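Long-range contact in hypothetical protein PA3499 (Pseudomonas aeruginosa, PDB 2IG8), which is of unknown function but belongs to the Endoribonuclease L-PSP family of the YjgF-like clan and assembles as a trimer: residues Thr86-Lys91 with Ser111-Val116. Numbering follows the deposited sequence.
Sequences TRIADK and STLVEV
Ile-88 and Glu-115 lie abreast, their CA atoms 5.3 Å apart, where the loop after strand 78-85 meets the end of strand 110-115. The two strands are parallel neighbours, so this is the beta-alpha-beta crossover of the YjgF-like fold, with helix 91-101 in the connection. Residues 88-90 form a 3-10 turn that leads into that helix. No direct backbone hydrogen bond joins the two segments. A water bridges them instead, donating to Thr-86 O and Val-116 O, each at 2.6 Å.

Glu-115 makes the main link. Its CG stands anti to the backbone N (chi1 -174°) and the chain runs on extended, which carries the carboxylate up to the loop. Ile-88 N donates to the anti lone pair of Glu-115 OE1 at 2.8 Å, with an N-H...O angle of 155°. The other oxygen, OE2, bonds Ser-117 OG of the second subunit. One carboxylate thus ties the crossover loop to the trimer interface.

Leu-113 points to the loop from the same strand face. Its CD2 meets Ile-88 CD1 at 3.9 Å, and Lys-91 CB sits 4.1 Å from the same methyl. Leu-119 of the second subunit also packs on Ile-88. Within the loop, Arg-87 grips Asp-90 side-on: NE and NH2 both reach OD2, which lies in the guanidinium plane, NE at 2.8 Å.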
ATOM      1  N   THR B  86       3.531  13.795  -7.156  1.00 18.63           N
ATOM      2  CA  THR B  86       2.533  14.643  -7.773  1.00 18.94           C
ATOM      3  C   THR B  86       2.735  14.811  -9.277  1.00 18.08           C
ATOM      4  O   THR B  86       1.812  15.216  -9.972  1.00 17.62           O
ATOM      5  CB  THR B  86       2.486  16.039  -7.112  1.00 19.53           C
ATOM      6  OG1 THR B  86       3.788  16.623  -7.175  1.00 19.03           O
ATOM      7  CG2 THR B  86       2.013  15.919  -5.659  1.00 21.41           C
ATOM      8  N   ARG B  87       3.941  14.510  -9.758  1.00 18.17           N
ATOM      9  CA  ARG B  87       4.308  14.630 -11.163  1.00 18.46           C
ATOM     10  C   ARG B  87       5.048  13.370 -11.578  1.00 18.05           C
ATOM     11  O   ARG B  87       6.196  13.128 -11.148  1.00 16.95           O
ATOM     12  CB  ARG B  87       5.201  15.867 -11.416  1.00 18.39           C
ATOM     13  CG  ARG B  87       4.626  17.149 -10.856  1.00 19.67           C
ATOM     14  CD  ARG B  87       5.494  18.373 -11.180  1.00 20.61           C
ATOM     15  NE  ARG B  87       6.829  18.221 -10.638  1.00 20.73           N
ATOM     16  CZ  ARG B  87       7.738  19.191 -10.562  1.00 21.01           C
ATOM     17  NH1 ARG B  87       7.480  20.416 -10.972  1.00 21.85           N
ATOM     18  NH2 ARG B  87       8.924  18.910 -10.075  1.00 21.65           N
ATOM     19  N   ILE B  88       4.438  12.576 -12.454  1.00 17.91           N
ATOM     20  CA  ILE B  88       5.057  11.332 -12.883  1.00 18.90           C
ATOM     21  C   ILE B  88       6.412  11.546 -13.566  1.00 19.79           C
ATOM     22  O   ILE B  88       7.274  10.673 -13.487  1.00 19.39           O
ATOM     23  CB  ILE B  88       4.146  10.479 -13.795  1.00 19.54           C
ATOM     24  CG1 ILE B  88       4.593   9.010 -13.810  1.00 19.46           C
ATOM     25  CG2 ILE B  88       4.001  11.086 -15.206  1.00 20.80           C
ATOM     26  CD1 ILE B  88       4.331   8.263 -12.518  1.00 20.97           C
ATOM     27  N   ALA B  89       6.602  12.718 -14.171  1.00 20.69           N
ATOM     28  CA  ALA B  89       7.882  13.099 -14.772  1.00 21.02           C
ATOM     29  C   ALA B  89       9.014  13.055 -13.764  1.00 21.78           C
ATOM     30  O   ALA B  89      10.145  12.945 -14.164  1.00 23.66           O
ATOM     31  CB  ALA B  89       7.808  14.499 -15.373  1.00 21.65           C
ATOM     32  N   ASP B  90       8.707  13.131 -12.476  1.00 21.10           N
ATOM     33  CA  ASP B  90       9.734  13.143 -11.420  1.00 21.35           C
ATOM     34  C   ASP B  90      10.239  11.744 -11.046  1.00 20.90           C
ATOM     35  O   ASP B  90      11.071  11.597 -10.149  1.00 20.72           O
ATOM     36  CB  ASP B  90       9.186  13.851 -10.158  1.00 21.21           C
ATOM     37  CG  ASP B  90       9.023  15.362 -10.348  1.00 23.20           C
ATOM     38  OD1 ASP B  90       9.659  15.922 -11.259  1.00 25.72           O
ATOM     39  OD2 ASP B  90       8.242  16.002  -9.605  1.00 21.53           O
ATOM     40  N   LYS B  91       9.729  10.705 -11.706  1.00 21.29           N
ATOM     41  CA  LYS B  91      10.105   9.326 -11.355  1.00 21.39           C
ATOM     42  C   LYS B  91      11.605   9.116 -11.397  1.00 20.93           C
ATOM     43  O   LYS B  91      12.150   8.439 -10.534  1.00 19.66           O
ATOM     44  CB  LYS B  91       9.390   8.298 -12.253  1.00 21.65           C
ATOM     45  CG  LYS B  91       9.756   8.362 -13.718  1.00 22.71           C
ATOM     46  CD  LYS B  91       9.031   7.291 -14.556  1.00 23.56           C
ATOM     47  CE  LYS B  91       9.635   7.209 -15.953  1.00 27.00           C
ATOM     48  NZ  LYS B  91      11.001   6.625 -15.912  1.00 32.40           N
ATOM     49  N   SER B 111       9.439  -1.767  -5.005  1.00 22.12           N
ATOM     50  CA  SER B 111       8.809  -0.444  -5.108  1.00 22.59           C
ATOM     51  C   SER B 111       7.616  -0.406  -6.020  1.00 22.07           C
ATOM     52  O   SER B 111       7.541  -1.151  -6.996  1.00 22.10           O
ATOM     53  CB  SER B 111       9.817   0.565  -5.614  1.00 22.73           C
ATOM     54  OG  SER B 111       9.257   1.881  -5.595  1.00 25.31           O
ATOM     55  N   THR B 112       6.670   0.455  -5.675  1.00 22.32           N
ATOM     56  CA  THR B 112       5.625   0.881  -6.585  1.00 22.33           C
ATOM     57  C   THR B 112       5.615   2.401  -6.548  1.00 21.77           C
ATOM     58  O   THR B 112       5.667   2.989  -5.472  1.00 22.20           O
ATOM     59  CB  THR B 112       4.254   0.342  -6.156  1.00 23.40           C
ATOM     60  OG1 THR B 112       4.314  -1.088  -6.142  1.00 25.27           O
ATOM     61  CG2 THR B 112       3.146   0.806  -7.140  1.00 23.52           C
ATOM     62  N   LEU B 113       5.561   3.028  -7.715  1.00 20.95           N
ATOM     63  CA  LEU B 113       5.607   4.500  -7.816  1.00 20.86           C
ATOM     64  C   LEU B 113       4.449   4.910  -8.715  1.00 20.36           C
ATOM     65  O   LEU B 113       4.360   4.437  -9.851  1.00 19.59           O
ATOM     66  CB  LEU B 113       6.941   4.931  -8.440  1.00 21.31           C
ATOM     67  CG  LEU B 113       7.301   6.436  -8.418  1.00 21.09           C
ATOM     68  CD1 LEU B 113       8.802   6.657  -8.532  1.00 21.78           C
ATOM     69  CD2 LEU B 113       6.554   7.118  -9.567  1.00 20.62           C
ATOM     70  N   VAL B 114       3.554   5.750  -8.194  1.00 20.25           N
ATOM     71  CA  VAL B 114       2.394   6.204  -8.938  1.00 20.06           C
ATOM     72  C   VAL B 114       2.215   7.707  -8.737  1.00 19.98           C
ATOM     73  O   VAL B 114       2.697   8.289  -7.755  1.00 20.06           O
ATOM     74  CB  VAL B 114       1.073   5.453  -8.560  1.00 20.83           C
ATOM     75  CG1 VAL B 114       1.201   3.916  -8.862  1.00 20.59           C
ATOM     76  CG2 VAL B 114       0.645   5.726  -7.108  1.00 19.29           C
ATOM     77  N   GLU B 115       1.551   8.341  -9.688  1.00 19.82           N
ATOM     78  CA  GLU B 115       1.244   9.764  -9.525  1.00 20.63           C
ATOM     79  C   GLU B 115      -0.124   9.936  -8.875  1.00 20.43           C
ATOM     80  O   GLU B 115      -1.135   9.489  -9.401  1.00 21.52           O
ATOM     81  CB  GLU B 115       1.270  10.478 -10.858  1.00 20.84           C
ATOM     82  CG  GLU B 115       1.106  11.976 -10.754  1.00 21.16           C
ATOM     83  CD  GLU B 115       0.750  12.590 -12.088  1.00 21.84           C
ATOM     84  OE1 GLU B 115       1.655  12.795 -12.916  1.00 22.58           O
ATOM     85  OE2 GLU B 115      -0.435  12.891 -12.284  1.00 28.56           O
ATOM     86  N   VAL B 116      -0.136  10.604  -7.735  1.00 20.18           N
ATOM     87  CA  VAL B 116      -1.377  10.953  -7.056  1.00 20.76           C
ATOM     88  C   VAL B 116      -1.784  12.369  -7.469  1.00 21.29           C
ATOM     89  O   VAL B 116      -1.001  13.138  -8.065  1.00 21.82           O
ATOM     90  CB  VAL B 116      -1.218  10.817  -5.511  1.00 20.00           C
ATOM     91  CG1 VAL B 116      -0.986   9.315  -5.104  1.00 20.30           C
ATOM     92  CG2 VAL B 116      -0.136  11.715  -4.988  1.00 21.29           C
TER
HETATM   93  O   HOH W   1      -0.620  15.487  -9.016  1.00 23.74           O